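Local coordinates for ornithine aminotransferase (Plasmodium falciparum, PDB 3LG0), which catalyses the pyridoxal phosphate-dependent transfer of the delta-amino group of ornithine to 2-oxoglutarate, giving glutamate semialdehyde and glutamate, at residues A[26-31]-A[374-379]; A[46-51]-A[367-372]; A[267-272]-A[297-302]; A[328-333]-A[398-403]; A[337-342]-A[352-357]. All blocks are in the same frame, centred on the assembly; numbering follows the deposited sequence.

Contact 1 of 5, residues A[26-31]-A[374-379]; sequences DPIPVV and ITRSVH
The loop that leads from helix 10-20 into strand 31-36 lies against strand 373-378, and the two chain directions are nearly opposed (174° between Asp26-Val30 and Ile374-Arg376). Arg376 has the largest single share of the contact. Its chain turns sharply at chi2 (93°), which brings the guanidinium up to Asp26. NH2 of Arg376 comes within 2.8 Å of the backbone O of Asp26, but the angle is too poor for a hydrogen bond. The same NH2 forms a long salt bridge with OD2 of Asp26, at 3.8 Å. OD2 sits at the edge of the guanidinium, in its plane, although the carboxylate itself is turned almost perpendicular to that plane (88°). Ile28 and Arg376 run past each other in opposite directions. CG1 of Ile28 is 4.1 Å from CD of Arg376 and 3.9 Å from the backbone O of Thr375. At the far end, Val30 CG1 meets Ile374 CG2 at 4.3 Å. Pro29 centres an inverse gamma turn, with Val30 N bonded to Ile28 O at 2.7 Å; Ile28 and Val30, flanking it, both point toward the strand. Phe85 of the second subunit packs on Val30 and Ile374. Strand 31-36 also pairs through Val31 with a strand of that subunit. The arrangement belongs to the N-terminal region of a class-III aminotransferase, where the segment entering the first strand is held between its own sheet and the dimer partner.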
# COMPACT_ATOMS: atom_id res chain seq x y z
N ASP A 26 -13.09 14.29 2.44
CA ASP A 26 -13.96 15.27 3.09
C ASP A 26 -13.76 15.26 4.60
O ASP A 26 -14.64 14.85 5.34
CB ASP A 26 -15.41 14.93 2.76
CG ASP A 26 -16.38 15.95 3.31
OD1 ASP A 26 -16.01 17.14 3.36
OD2 ASP A 26 -17.51 15.55 3.69
N PRO A 27 -12.59 15.72 5.08
CA PRO A 27 -12.25 15.59 6.50
C PRO A 27 -13.01 16.58 7.37
O PRO A 27 -13.44 17.61 6.90
CB PRO A 27 -10.76 15.95 6.55
CG PRO A 27 -10.32 16.16 5.12
CD PRO A 27 -11.55 16.43 4.33
N ILE A 28 -13.17 16.23 8.63
CA ILE A 28 -13.55 17.19 9.65
C ILE A 28 -12.50 18.30 9.69
O ILE A 28 -11.29 18.03 9.59
CB ILE A 28 -13.65 16.48 11.03
CG1 ILE A 28 -14.92 15.62 11.12
CG2 ILE A 28 -13.63 17.46 12.18
CD1 ILE A 28 -16.18 16.41 10.90
N PRO A 29 -12.95 19.56 9.84
CA PRO A 29 -12.02 20.70 9.84
C PRO A 29 -11.19 20.81 11.12
O PRO A 29 -11.38 21.75 11.90
CB PRO A 29 -12.96 21.92 9.73
CG PRO A 29 -14.32 21.39 9.54
CD PRO A 29 -14.34 19.98 10.04
N VAL A 30 -10.28 19.87 11.34
CA VAL A 30 -9.31 19.99 12.42
C VAL A 30 -7.95 19.61 11.84
O VAL A 30 -7.84 18.68 11.07
CB VAL A 30 -9.68 19.10 13.66
CG1 VAL A 30 -9.62 17.59 13.32
CG2 VAL A 30 -8.78 19.43 14.86
N VAL A 31 -6.92 20.37 12.20
CA VAL A 31 -5.58 20.16 11.65
C VAL A 31 -4.61 19.69 12.74
O VAL A 31 -4.18 20.48 13.58
CB VAL A 31 -5.02 21.45 11.00
CG1 VAL A 31 -3.67 21.19 10.38
CG2 VAL A 31 -5.98 21.97 9.95
N ILE A 374 -12.65 13.92 18.84
CA ILE A 374 -12.79 13.85 17.39
C ILE A 374 -13.11 12.45 16.87
O ILE A 374 -12.51 11.46 17.29
CB ILE A 374 -11.55 14.40 16.64
CG1 ILE A 374 -10.27 13.64 17.00
CG2 ILE A 374 -11.39 15.90 16.86
CD1 ILE A 374 -9.07 14.06 16.13
N THR A 375 -14.05 12.40 15.94
CA THR A 375 -14.42 11.17 15.29
C THR A 375 -15.12 11.50 13.98
O THR A 375 -15.18 12.66 13.59
CB THR A 375 -15.31 10.31 16.19
OG1 THR A 375 -15.57 9.06 15.55
CG2 THR A 375 -16.62 11.03 16.49
N ARG A 376 -15.65 10.48 13.31
CA ARG A 376 -16.24 10.65 12.00
C ARG A 376 -17.47 9.77 11.87
O ARG A 376 -17.60 8.76 12.55
CB ARG A 376 -15.23 10.24 10.93
CG ARG A 376 -15.63 10.69 9.54
CD ARG A 376 -15.01 12.04 9.17
NE ARG A 376 -15.59 12.62 7.95
CZ ARG A 376 -15.69 11.98 6.79
NH1 ARG A 376 -15.27 10.72 6.66
NH2 ARG A 376 -16.23 12.60 5.75
N SER A 377 -18.37 10.15 10.97
CA SER A 377 -19.56 9.35 10.73
C SER A 377 -19.42 8.47 9.50
O SER A 377 -18.91 8.90 8.47
CB SER A 377 -20.80 10.23 10.60
OG SER A 377 -20.58 11.31 9.72
N VAL A 378 -19.88 7.23 9.62
CA VAL A 378 -20.05 6.37 8.47
C VAL A 378 -21.50 6.47 7.97
O VAL A 378 -22.45 6.52 8.75
CB VAL A 378 -19.70 4.91 8.80
CG1 VAL A 378 -20.76 4.28 9.69
CG2 VAL A 378 -19.55 4.12 7.52
N HIS A 379 -21.66 6.51 6.65
CA HIS A 379 -22.98 6.69 6.08
C HIS A 379 -23.64 7.90 6.73
O HIS A 379 -22.96 8.80 7.21
CB HIS A 379 -23.82 5.43 6.28
CG HIS A 379 -23.19 4.19 5.73
ND1 HIS A 379 -22.65 4.13 4.46
CD2 HIS A 379 -23.01 2.96 6.27
CE1 HIS A 379 -22.16 2.93 4.25
NE2 HIS A 379 -22.37 2.19 5.33

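Contact 2 of 5, residues A[46-51]-A[367-372]; sequences RRYYDF and KFKENG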
# COMPACT_ATOMS: atom_id res chain seq x y z
N ARG A 46 -4.85 23.17 20.80
CA ARG A 46 -5.99 22.52 21.46
C ARG A 46 -5.79 20.99 21.44
O ARG A 46 -5.23 20.42 20.49
CB ARG A 46 -7.31 22.86 20.76
CG ARG A 46 -7.56 24.33 20.52
CD ARG A 46 -8.83 24.53 19.72
NE ARG A 46 -8.93 25.86 19.12
CZ ARG A 46 -8.69 26.13 17.84
NH1 ARG A 46 -8.32 25.18 16.99
NH2 ARG A 46 -8.82 27.38 17.40
N ARG A 47 -6.24 20.33 22.50
CA ARG A 47 -6.07 18.90 22.64
C ARG A 47 -7.41 18.19 22.49
O ARG A 47 -8.43 18.67 22.97
CB ARG A 47 -5.46 18.57 23.99
CG ARG A 47 -5.30 17.08 24.24
CD ARG A 47 -4.81 16.80 25.65
NE ARG A 47 -5.89 16.84 26.62
CZ ARG A 47 -5.74 16.60 27.92
NH1 ARG A 47 -4.54 16.30 28.40
NH2 ARG A 47 -6.78 16.67 28.74
N TYR A 48 -7.40 17.04 21.82
CA TYR A 48 -8.63 16.27 21.64
C TYR A 48 -8.40 14.80 21.94
O TYR A 48 -7.31 14.25 21.72
CB TYR A 48 -9.15 16.40 20.20
CG TYR A 48 -9.22 17.80 19.63
CD1 TYR A 48 -8.08 18.43 19.14
CD2 TYR A 48 -10.43 18.47 19.54
CE1 TYR A 48 -8.14 19.71 18.60
CE2 TYR A 48 -10.50 19.75 19.01
CZ TYR A 48 -9.35 20.36 18.54
OH TYR A 48 -9.39 21.62 17.99
N TYR A 49 -9.44 14.15 22.43
CA TYR A 49 -9.45 12.71 22.49
C TYR A 49 -9.65 12.20 21.07
O TYR A 49 -10.59 12.62 20.38
CB TYR A 49 -10.59 12.21 23.38
CG TYR A 49 -10.33 12.27 24.87
CD1 TYR A 49 -10.89 13.27 25.66
CD2 TYR A 49 -9.53 11.31 25.49
CE1 TYR A 49 -10.65 13.32 27.04
CE2 TYR A 49 -9.29 11.34 26.86
CZ TYR A 49 -9.85 12.35 27.63
OH TYR A 49 -9.60 12.40 28.98
N ASP A 50 -8.78 11.30 20.64
CA ASP A 50 -8.91 10.67 19.33
C ASP A 50 -9.83 9.47 19.44
O ASP A 50 -9.43 8.44 19.98
CB ASP A 50 -7.55 10.20 18.81
CG ASP A 50 -7.63 9.63 17.40
OD1 ASP A 50 -8.75 9.31 16.93
OD2 ASP A 50 -6.57 9.52 16.74
N PHE A 51 -11.04 9.60 18.91
CA PHE A 51 -12.02 8.51 19.00
C PHE A 51 -12.21 7.74 17.70
O PHE A 51 -13.17 6.97 17.55
CB PHE A 51 -13.35 8.99 19.62
CG PHE A 51 -13.49 8.57 21.05
CD1 PHE A 51 -12.56 8.98 22.00
CD2 PHE A 51 -14.50 7.70 21.44
CE1 PHE A 51 -12.66 8.57 23.32
CE2 PHE A 51 -14.61 7.29 22.77
CZ PHE A 51 -13.68 7.72 23.70
N LYS A 367 -19.65 19.03 16.53
CA LYS A 367 -19.89 19.38 17.92
C LYS A 367 -18.99 18.59 18.88
O LYS A 367 -18.51 19.13 19.88
CB LYS A 367 -21.37 19.18 18.29
CG LYS A 367 -21.82 19.96 19.52
CD LYS A 367 -21.77 21.46 19.25
CE LYS A 367 -22.23 22.27 20.46
NZ LYS A 367 -22.17 23.74 20.20
N PHE A 368 -18.78 17.31 18.58
CA PHE A 368 -17.84 16.51 19.36
C PHE A 368 -16.50 17.21 19.37
O PHE A 368 -15.85 17.35 20.41
CB PHE A 368 -17.64 15.10 18.77
CG PHE A 368 -18.71 14.12 19.14
CD1 PHE A 368 -19.15 14.03 20.44
CD2 PHE A 368 -19.25 13.28 18.19
CE1 PHE A 368 -20.13 13.12 20.80
CE2 PHE A 368 -20.23 12.37 18.53
CZ PHE A 368 -20.67 12.29 19.84
N LYS A 369 -16.07 17.61 18.17
CA LYS A 369 -14.78 18.24 18.00
C LYS A 369 -14.69 19.47 18.89
O LYS A 369 -13.74 19.63 19.66
CB LYS A 369 -14.55 18.58 16.53
CG LYS A 369 -13.20 19.20 16.21
CD LYS A 369 -13.31 20.70 16.06
CE LYS A 369 -11.96 21.32 15.76
NZ LYS A 369 -12.07 22.80 15.63
N GLU A 370 -15.70 20.33 18.78
CA GLU A 370 -15.80 21.54 19.59
C GLU A 370 -15.68 21.19 21.07
O GLU A 370 -15.11 21.94 21.86
CB GLU A 370 -17.13 22.24 19.30
CG GLU A 370 -17.21 23.70 19.69
CD GLU A 370 -18.60 24.29 19.42
OE1 GLU A 370 -19.15 24.09 18.31
OE2 GLU A 370 -19.14 24.96 20.32
N ASN A 371 -16.22 20.02 21.43
CA ASN A 371 -16.23 19.57 22.82
C ASN A 371 -15.00 18.78 23.27
O ASN A 371 -14.95 18.32 24.41
CB ASN A 371 -17.52 18.80 23.10
CG ASN A 371 -18.70 19.73 23.33
OD1 ASN A 371 -19.86 19.36 23.13
ND2 ASN A 371 -18.40 20.96 23.73
N GLY A 372 -14.01 18.63 22.40
CA GLY A 372 -12.76 17.99 22.78
C GLY A 372 -12.61 16.52 22.40
O GLY A 372 -11.74 15.83 22.91
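Tyr48, Gly372 and Lys369 make most of this contact. Gly372 ends helix 361-370 in a Schellman motif, with a positive phi (99°) that suits glycine. Its carbonyl is thereby presented to strand 47-50. Tyr49 N donates to Gly372 O at 2.9 Å, and the bond is fairly straight (164°). The same oxygen lies 3.4 Å from Tyr48 CA in a CA-H...O contact and sits at the edge of the Tyr49 ring. The ring of Tyr48 reaches along the end of the helix. Its CE2 edge meets the backbone O of Lys369 at 3.3 Å, with the oxygen in the ring plane. That oxygen already accepts from Gly372 N within the last turn. Lys369 bends at chi2 (-100°) and lays its aliphatic chain across the tyrosine, so that CE comes to 3.4 Å from Tyr48 OH. The hydroxyl itself is hydrogen-bonded to OD2 of Asp42, which also forms a salt bridge with Arg46. Lys369 thus packs by its carbons. Strand 47-50 lies between strands 39-42 and 373-378 in the sheet; the helix leads into the second of these through Gly372, and helix 393-412 packs on Tyr49 through Gln395 and Cys399.

Contact 3 of 5, residues A[267-272]-A[297-302]; sequences GHYPIS and PLAAAI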
# COMPACT_ATOMS: atom_id res chain seq x y z
N GLY A 267 0.38 2.05 13.55
CA GLY A 267 0.25 3.27 12.76
C GLY A 267 1.54 3.81 12.19
O GLY A 267 1.52 4.83 11.52
N HIS A 268 2.67 3.14 12.42
CA HIS A 268 3.95 3.66 11.95
C HIS A 268 4.31 3.25 10.51
O HIS A 268 5.31 3.71 9.98
CB HIS A 268 5.08 3.21 12.88
CG HIS A 268 5.10 3.91 14.20
ND1 HIS A 268 4.12 3.73 15.15
CD2 HIS A 268 5.99 4.79 14.73
CE1 HIS A 268 4.40 4.47 16.21
NE2 HIS A 268 5.53 5.12 15.99
N TYR A 269 3.50 2.39 9.90
CA TYR A 269 3.83 1.85 8.58
C TYR A 269 2.63 1.09 8.03
O TYR A 269 1.89 0.48 8.80
CB TYR A 269 5.02 0.90 8.71
CG TYR A 269 5.83 0.72 7.45
CD1 TYR A 269 6.97 1.49 7.22
CD2 TYR A 269 5.45 -0.20 6.48
CE1 TYR A 269 7.71 1.33 6.07
CE2 TYR A 269 6.19 -0.37 5.33
CZ TYR A 269 7.31 0.41 5.12
OH TYR A 269 8.05 0.26 3.98
N PRO A 270 2.41 1.11 6.71
CA PRO A 270 1.30 0.29 6.17
C PRO A 270 1.64 -1.22 6.14
O PRO A 270 2.54 -1.70 5.41
CB PRO A 270 1.12 0.83 4.74
CG PRO A 270 1.89 2.11 4.69
CD PRO A 270 3.02 1.93 5.66
N ILE A 271 0.95 -1.98 6.97
CA ILE A 271 1.20 -3.42 7.02
C ILE A 271 -0.11 -4.21 7.10
O ILE A 271 -1.03 -3.83 7.82
CB ILE A 271 2.05 -3.82 8.25
CG1 ILE A 271 3.25 -2.87 8.44
CG2 ILE A 271 2.51 -5.27 8.15
CD1 ILE A 271 4.05 -3.20 9.69
N SER A 272 -0.18 -5.31 6.38
CA SER A 272 -1.32 -6.20 6.49
C SER A 272 -0.79 -7.62 6.32
O SER A 272 0.37 -7.82 5.94
CB SER A 272 -2.36 -5.86 5.41
OG SER A 272 -1.87 -6.23 4.14
N PRO A 297 11.91 -5.43 5.15
CA PRO A 297 12.55 -5.58 6.47
C PRO A 297 12.08 -4.56 7.51
O PRO A 297 11.97 -4.92 8.67
CB PRO A 297 14.03 -5.36 6.18
CG PRO A 297 14.19 -5.35 4.72
CD PRO A 297 12.88 -5.21 4.06
N LEU A 298 11.82 -3.32 7.11
CA LEU A 298 11.38 -2.30 8.05
C LEU A 298 9.99 -2.61 8.60
O LEU A 298 9.77 -2.57 9.82
CB LEU A 298 11.44 -0.93 7.40
CG LEU A 298 11.10 0.27 8.29
CD1 LEU A 298 11.92 0.28 9.58
CD2 LEU A 298 11.34 1.54 7.49
N ALA A 299 9.05 -2.94 7.72
CA ALA A 299 7.72 -3.36 8.16
C ALA A 299 7.79 -4.58 9.08
O ALA A 299 7.06 -4.68 10.07
CB ALA A 299 6.83 -3.65 6.95
N ALA A 300 8.65 -5.53 8.74
CA ALA A 300 8.74 -6.77 9.50
C ALA A 300 9.14 -6.50 10.95
O ALA A 300 8.56 -7.05 11.87
CB ALA A 300 9.74 -7.72 8.82
N ALA A 301 10.13 -5.62 11.14
CA ALA A 301 10.58 -5.26 12.49
C ALA A 301 9.54 -4.48 13.26
O ALA A 301 9.33 -4.72 14.45
CB ALA A 301 11.90 -4.48 12.44
N ILE A 302 8.88 -3.53 12.58
CA ILE A 302 7.84 -2.71 13.20
C ILE A 302 6.68 -3.58 13.66
O ILE A 302 6.16 -3.41 14.76
CB ILE A 302 7.31 -1.63 12.23
CG1 ILE A 302 8.36 -0.55 12.03
CG2 ILE A 302 6.00 -1.02 12.75
CD1 ILE A 302 8.15 0.28 10.80
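The ring of Tyr269 rests against the small side chain of Ala299, in a hollow on helix 297-312 between Leu298 and Ile302. The methyl CB of Ala299 touches ring atoms CD2 and CE2, and is 3.7 Å from CE2. Ala299 CA lies above one ring face, offset toward the rim. Two larger side chains fill in around it. CD2 of Leu298 reaches CE1 of Tyr269 at 3.9 Å, while CD1 of Ile302 comes to 3.8 Å from the tyrosine CB, crossing that side chain at about a right angle. With CG of Tyr269 opposite its own backbone N (chi1 -156°), the ring is carried out over the helix. Ile271 is the second bump. Its extended end puts CD1 3.4 Å from the backbone O of Ala299 and 3.9 Å from Ala299 CB, and CG2 of Ile302 also meets this CD1, at 4.2 Å. The tyrosine ring meets Tyr269 of the second subunit, so the packing is continued across the dimer interface. The side chain of Ile271 is about 9 Å from that of Lys262, the lysine expected by similarity to carry pyridoxal phosphate. A helix packed this way on the segment entering strand 272-276 belongs to the large domain of fold-type I aminotransferases, close to the cofactor lysine and the subunit boundary.

Contact 4 of 5, residues A[328-333]-A[398-403]; sequences QNLKEQ and ECTEII
Ile403 N donates to Cys399 O at 2.8 Å, an ordinary helical bond that fixes the turn from which Ile403 and Thr400 face Leu330. Leu330 supplies the apolar part of the contact. Its CD1 lies 4.0 Å from CG2 of Ile403 and 4.2 Å from CD1 of Ile403, so one methyl fits against both branches of the isoleucine. The two side chains cross at about a right angle. The same CD1 is 4.2 Å from CG2 of Thr400. That threonine loses more surface here than any other residue of the two segments. Its hydroxyl turns back along its own helix and bonds to the backbone O of Leu396, one turn earlier. This leaves CG2, placed opposite the backbone N, as the branch offered to the other helix. The two helices, 315-333 and 393-412, belong to the C-terminal small domain of the class-III aminotransferase fold. They run roughly parallel: the axes of the short segments 328-333 and 398-403 are 28° apart and approach to 10.8 Å. Leu330 and Thr400 are nearest in the backbone, their CA atoms 6.8 Å apart. On the side facing the sheet, Leu385 of strand 382-385 touches both Leu330 and Ile403, while Phe326, one turn before Leu330, packs on Thr400 and Ile403. Toward the surface the threonine methyl is met by polar side chains. The extended chain of Gln333 brings its terminal amide against CG2, crossing the threonine at about a right angle. The amide of Asn329 approaches the same methyl more loosely.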
# COMPACT_ATOMS: atom_id res chain seq x y z
N GLN A 328 -22.37 0.09 28.41
CA GLN A 328 -23.63 -0.02 29.16
C GLN A 328 -23.96 1.31 29.81
O GLN A 328 -25.09 1.79 29.73
CB GLN A 328 -23.57 -1.14 30.21
CG GLN A 328 -24.90 -1.39 30.93
CD GLN A 328 -26.04 -1.80 29.98
OE1 GLN A 328 -25.88 -2.71 29.14
NE2 GLN A 328 -27.19 -1.16 30.12
N ASN A 329 -22.96 1.90 30.46
CA ASN A 329 -23.08 3.21 31.08
C ASN A 329 -23.52 4.28 30.06
O ASN A 329 -24.29 5.19 30.38
CB ASN A 329 -21.75 3.58 31.75
CG ASN A 329 -21.79 4.94 32.43
OD1 ASN A 329 -22.86 5.51 32.66
ND2 ASN A 329 -20.61 5.47 32.75
N LEU A 330 -23.04 4.15 28.83
CA LEU A 330 -23.43 5.06 27.76
C LEU A 330 -24.87 4.80 27.34
O LEU A 330 -25.65 5.73 27.16
CB LEU A 330 -22.49 4.88 26.58
CG LEU A 330 -22.34 5.99 25.54
CD1 LEU A 330 -21.88 7.27 26.18
CD2 LEU A 330 -21.36 5.56 24.46
N LYS A 331 -25.23 3.52 27.21
CA LYS A 331 -26.59 3.14 26.85
C LYS A 331 -27.60 3.67 27.88
O LYS A 331 -28.72 4.08 27.53
CB LYS A 331 -26.70 1.62 26.78
CG LYS A 331 -28.07 1.10 26.42
CD LYS A 331 -27.98 -0.38 26.07
CE LYS A 331 -29.30 -0.94 25.57
NZ LYS A 331 -30.24 -1.16 26.68
N GLU A 332 -27.19 3.66 29.14
CA GLU A 332 -28.00 4.15 30.23
C GLU A 332 -28.19 5.67 30.18
O GLU A 332 -29.33 6.15 30.24
CB GLU A 332 -27.39 3.74 31.58
CG GLU A 332 -28.18 2.66 32.30
CD GLU A 332 -29.52 3.17 32.83
OE1 GLU A 332 -30.57 2.55 32.55
OE2 GLU A 332 -29.52 4.22 33.53
N GLN A 333 -27.10 6.41 30.05
CA GLN A 333 -27.17 7.87 30.11
C GLN A 333 -27.84 8.49 28.90
O GLN A 333 -28.16 9.68 28.91
CB GLN A 333 -25.79 8.48 30.32
CG GLN A 333 -25.14 8.04 31.63
CD GLN A 333 -23.95 8.89 32.00
OE1 GLN A 333 -22.93 8.38 32.46
NE2 GLN A 333 -24.07 10.20 31.80
N GLU A 398 -14.53 10.81 31.40
CA GLU A 398 -14.55 12.16 30.86
C GLU A 398 -15.16 12.15 29.46
O GLU A 398 -15.94 13.04 29.11
CB GLU A 398 -13.14 12.71 30.79
CG GLU A 398 -13.11 14.15 30.33
CD GLU A 398 -11.71 14.73 30.37
OE1 GLU A 398 -10.81 14.03 30.89
OE2 GLU A 398 -11.53 15.86 29.89
N CYS A 399 -14.82 11.14 28.67
CA CYS A 399 -15.32 11.07 27.30
C CYS A 399 -16.81 10.82 27.30
O CYS A 399 -17.53 11.33 26.44
CB CYS A 399 -14.60 9.99 26.50
SG CYS A 399 -12.92 10.46 26.12
N THR A 400 -17.27 10.05 28.28
CA THR A 400 -18.71 9.86 28.47
C THR A 400 -19.42 11.20 28.71
O THR A 400 -20.47 11.47 28.13
CB THR A 400 -18.97 8.88 29.63
OG1 THR A 400 -18.40 7.61 29.32
CG2 THR A 400 -20.46 8.73 29.88
N GLU A 401 -18.84 12.04 29.57
CA GLU A 401 -19.41 13.37 29.82
C GLU A 401 -19.54 14.09 28.49
O GLU A 401 -20.57 14.70 28.19
CB GLU A 401 -18.51 14.20 30.75
CG GLU A 401 -18.09 13.53 32.05
CD GLU A 401 -18.99 13.91 33.22
OE1 GLU A 401 -20.23 13.89 33.05
OE2 GLU A 401 -18.45 14.22 34.30
N ILE A 402 -18.48 14.01 27.70
CA ILE A 402 -18.40 14.74 26.45
C ILE A 402 -19.47 14.27 25.48
O ILE A 402 -20.18 15.09 24.91
CB ILE A 402 -17.00 14.63 25.83
CG1 ILE A 402 -15.98 15.36 26.70
CG2 ILE A 402 -16.99 15.18 24.41
CD1 ILE A 402 -14.54 15.22 26.25
N ILE A 403 -19.57 12.96 25.30
CA ILE A 403 -20.61 12.38 24.45
C ILE A 403 -22.02 12.76 24.89
O ILE A 403 -22.87 13.13 24.07
CB ILE A 403 -20.48 10.85 24.39
CG1 ILE A 403 -19.14 10.45 23.78
CG2 ILE A 403 -21.63 10.26 23.59
CD1 ILE A 403 -18.82 9.00 23.91

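Contact 5 of 5, residues A[337-342]-A[352-357]; sequences SKVVRE and IEFKND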
# COMPACT_ATOMS: atom_id res chain seq x y z
N SER A 337 -32.72 10.00 25.19
CA SER A 337 -32.41 10.87 24.06
C SER A 337 -33.33 10.60 22.87
O SER A 337 -33.57 9.46 22.50
CB SER A 337 -30.96 10.68 23.63
OG SER A 337 -30.75 11.12 22.29
N LYS A 338 -33.83 11.67 22.26
CA LYS A 338 -34.69 11.53 21.09
C LYS A 338 -33.89 11.25 19.81
O LYS A 338 -34.34 10.50 18.94
CB LYS A 338 -35.53 12.80 20.92
CG LYS A 338 -36.92 12.54 20.36
CD LYS A 338 -37.82 13.77 20.51
CE LYS A 338 -37.72 14.37 21.90
NZ LYS A 338 -38.14 13.42 22.96
N VAL A 339 -32.70 11.84 19.69
CA VAL A 339 -31.91 11.72 18.46
C VAL A 339 -31.13 10.40 18.36
O VAL A 339 -30.85 9.94 17.26
CB VAL A 339 -30.92 12.90 18.27
CG1 VAL A 339 -31.67 14.21 18.19
CG2 VAL A 339 -29.90 12.94 19.39
N VAL A 340 -30.78 9.81 19.50
CA VAL A 340 -30.11 8.51 19.53
C VAL A 340 -31.05 7.36 19.16
O VAL A 340 -32.12 7.21 19.75
CB VAL A 340 -29.51 8.22 20.91
CG1 VAL A 340 -28.92 6.82 20.94
CG2 VAL A 340 -28.45 9.27 21.28
N ARG A 341 -30.65 6.54 18.19
CA ARG A 341 -31.40 5.35 17.82
C ARG A 341 -30.90 4.12 18.57
O ARG A 341 -31.69 3.33 19.05
CB ARG A 341 -31.28 5.08 16.33
CG ARG A 341 -31.66 3.66 15.94
CD ARG A 341 -33.05 3.59 15.34
NE ARG A 341 -33.16 4.41 14.14
CZ ARG A 341 -34.30 4.93 13.70
NH1 ARG A 341 -35.42 4.72 14.37
NH2 ARG A 341 -34.31 5.67 12.59
N GLU A 342 -29.58 3.98 18.68
CA GLU A 342 -28.99 2.82 19.34
C GLU A 342 -27.50 3.00 19.64
O GLU A 342 -26.77 3.58 18.84
CB GLU A 342 -29.18 1.55 18.49
CG GLU A 342 -28.65 0.28 19.17
CD GLU A 342 -28.86 -1.00 18.35
OE1 GLU A 342 -28.99 -0.92 17.11
OE2 GLU A 342 -28.89 -2.09 18.97
N ILE A 352 -22.48 5.02 17.94
CA ILE A 352 -23.82 5.45 18.26
C ILE A 352 -24.50 5.66 16.93
O ILE A 352 -24.00 6.40 16.10
CB ILE A 352 -23.86 6.76 19.07
CG1 ILE A 352 -23.15 6.59 20.41
CG2 ILE A 352 -25.30 7.18 19.31
CD1 ILE A 352 -23.11 7.88 21.23
N GLU A 353 -25.63 5.01 16.71
CA GLU A 353 -26.43 5.29 15.53
C GLU A 353 -27.49 6.33 15.89
O GLU A 353 -28.11 6.23 16.92
CB GLU A 353 -27.10 4.03 15.00
CG GLU A 353 -28.11 4.32 13.91
CD GLU A 353 -28.60 3.08 13.19
OE1 GLU A 353 -28.10 1.97 13.48
OE2 GLU A 353 -29.49 3.22 12.33
N PHE A 354 -27.66 7.35 15.03
CA PHE A 354 -28.61 8.43 15.26
C PHE A 354 -29.79 8.33 14.30
O PHE A 354 -29.67 7.74 13.23
CB PHE A 354 -27.92 9.80 15.08
CG PHE A 354 -26.91 10.11 16.14
CD1 PHE A 354 -27.30 10.71 17.33
CD2 PHE A 354 -25.58 9.76 15.96
CE1 PHE A 354 -26.37 10.96 18.32
CE2 PHE A 354 -24.65 10.00 16.94
CZ PHE A 354 -25.04 10.62 18.12
N LYS A 355 -30.92 8.91 14.69
CA LYS A 355 -32.07 9.04 13.80
C LYS A 355 -31.77 10.15 12.79
O LYS A 355 -31.96 11.34 13.08
CB LYS A 355 -33.37 9.38 14.57
CG LYS A 355 -33.53 8.75 15.95
CD LYS A 355 -34.26 7.43 15.91
CE LYS A 355 -35.70 7.57 16.38
NZ LYS A 355 -35.78 7.77 17.85
N ASN A 356 -31.30 9.77 11.60
CA ASN A 356 -30.85 10.78 10.63
C ASN A 356 -31.97 11.69 10.10
O ASN A 356 -31.71 12.65 9.38
CB ASN A 356 -30.10 10.13 9.47
CG ASN A 356 -30.93 9.11 8.73
OD1 ASN A 356 -31.72 8.38 9.34
ND2 ASN A 356 -30.78 9.06 7.41
N ASP A 357 -33.22 11.38 10.46
CA ASP A 357 -34.33 12.26 10.13
C ASP A 357 -34.44 13.43 11.10
O ASP A 357 -35.08 14.43 10.81
CB ASP A 357 -35.64 11.48 10.13
CG ASP A 357 -35.83 10.68 8.88
OD1 ASP A 357 -35.19 11.03 7.86
OD2 ASP A 357 -36.60 9.70 8.91
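Strands 340-342 and 352-354 pair antiparallel with a classic beta bulge, in which Arg341 and Glu342 both face Glu353. Glu353 O accepts two bonds, from Arg341 N at 2.9 Å and from Glu342 N at 3.2 Å. Glu353 N returns a bond to Glu342 O at 2.8 Å, and Lys355 N donates to Val339 O at 2.8 Å, an almost straight bond (171°). The side chain of the bulge residue Arg341 is crossed by Lys355 at about a right angle. CD of Lys355 sits over the centre of the guanidinium, 3.3 Å above its plane. Lys355 bends repeatedly beyond CG, and this folding takes NZ back to Lys338 O, a hydrogen bond of 3.3 Å. Glu353 runs beside Arg341, with OE2 near the guanidinium plane but beyond salt-bridge range; its OE1 is bound by Arg344, which also binds Glu342. Apolar groups gather on the side of Phe354. Its ring meets Val339 CG2 through CD1 at 4.0 Å and Val340 CG2 obliquely through CE1. Val340 CG1 packs on Ile352 CG2, also at 4.0 Å. Val407 of helix 393-412 covers Val339 and Val340. This is a bulged beta hairpin in the mixed sheet that N- and C-terminal parts of the chain share, with strand 340-346 at one edge within this chain.

Contacts 1, 2 and 5 reach one mixed sheet, in which strands 47-50 and 373-378 are neighbours and 340-346 is an outer strand. Contacts 1 and 2 touch, their centres 11 Å apart, through strand bonds from Ile374 to Tyr49 and Phe51. Contact 4 lies about 15 Å, centre to centre, from contacts 2 and 5 and touches both. Contact 3 stands apart, 26 to 38 Å from the other centres, beside the second seven-stranded sheet. Along the chain, contacts 2, 3 and 5 are nested within the loop closed by contact 1, and contact 4 crosses it. N- and C-terminal regions thus build one lobe together, while contacts 1 and 3 both meet the second subunit.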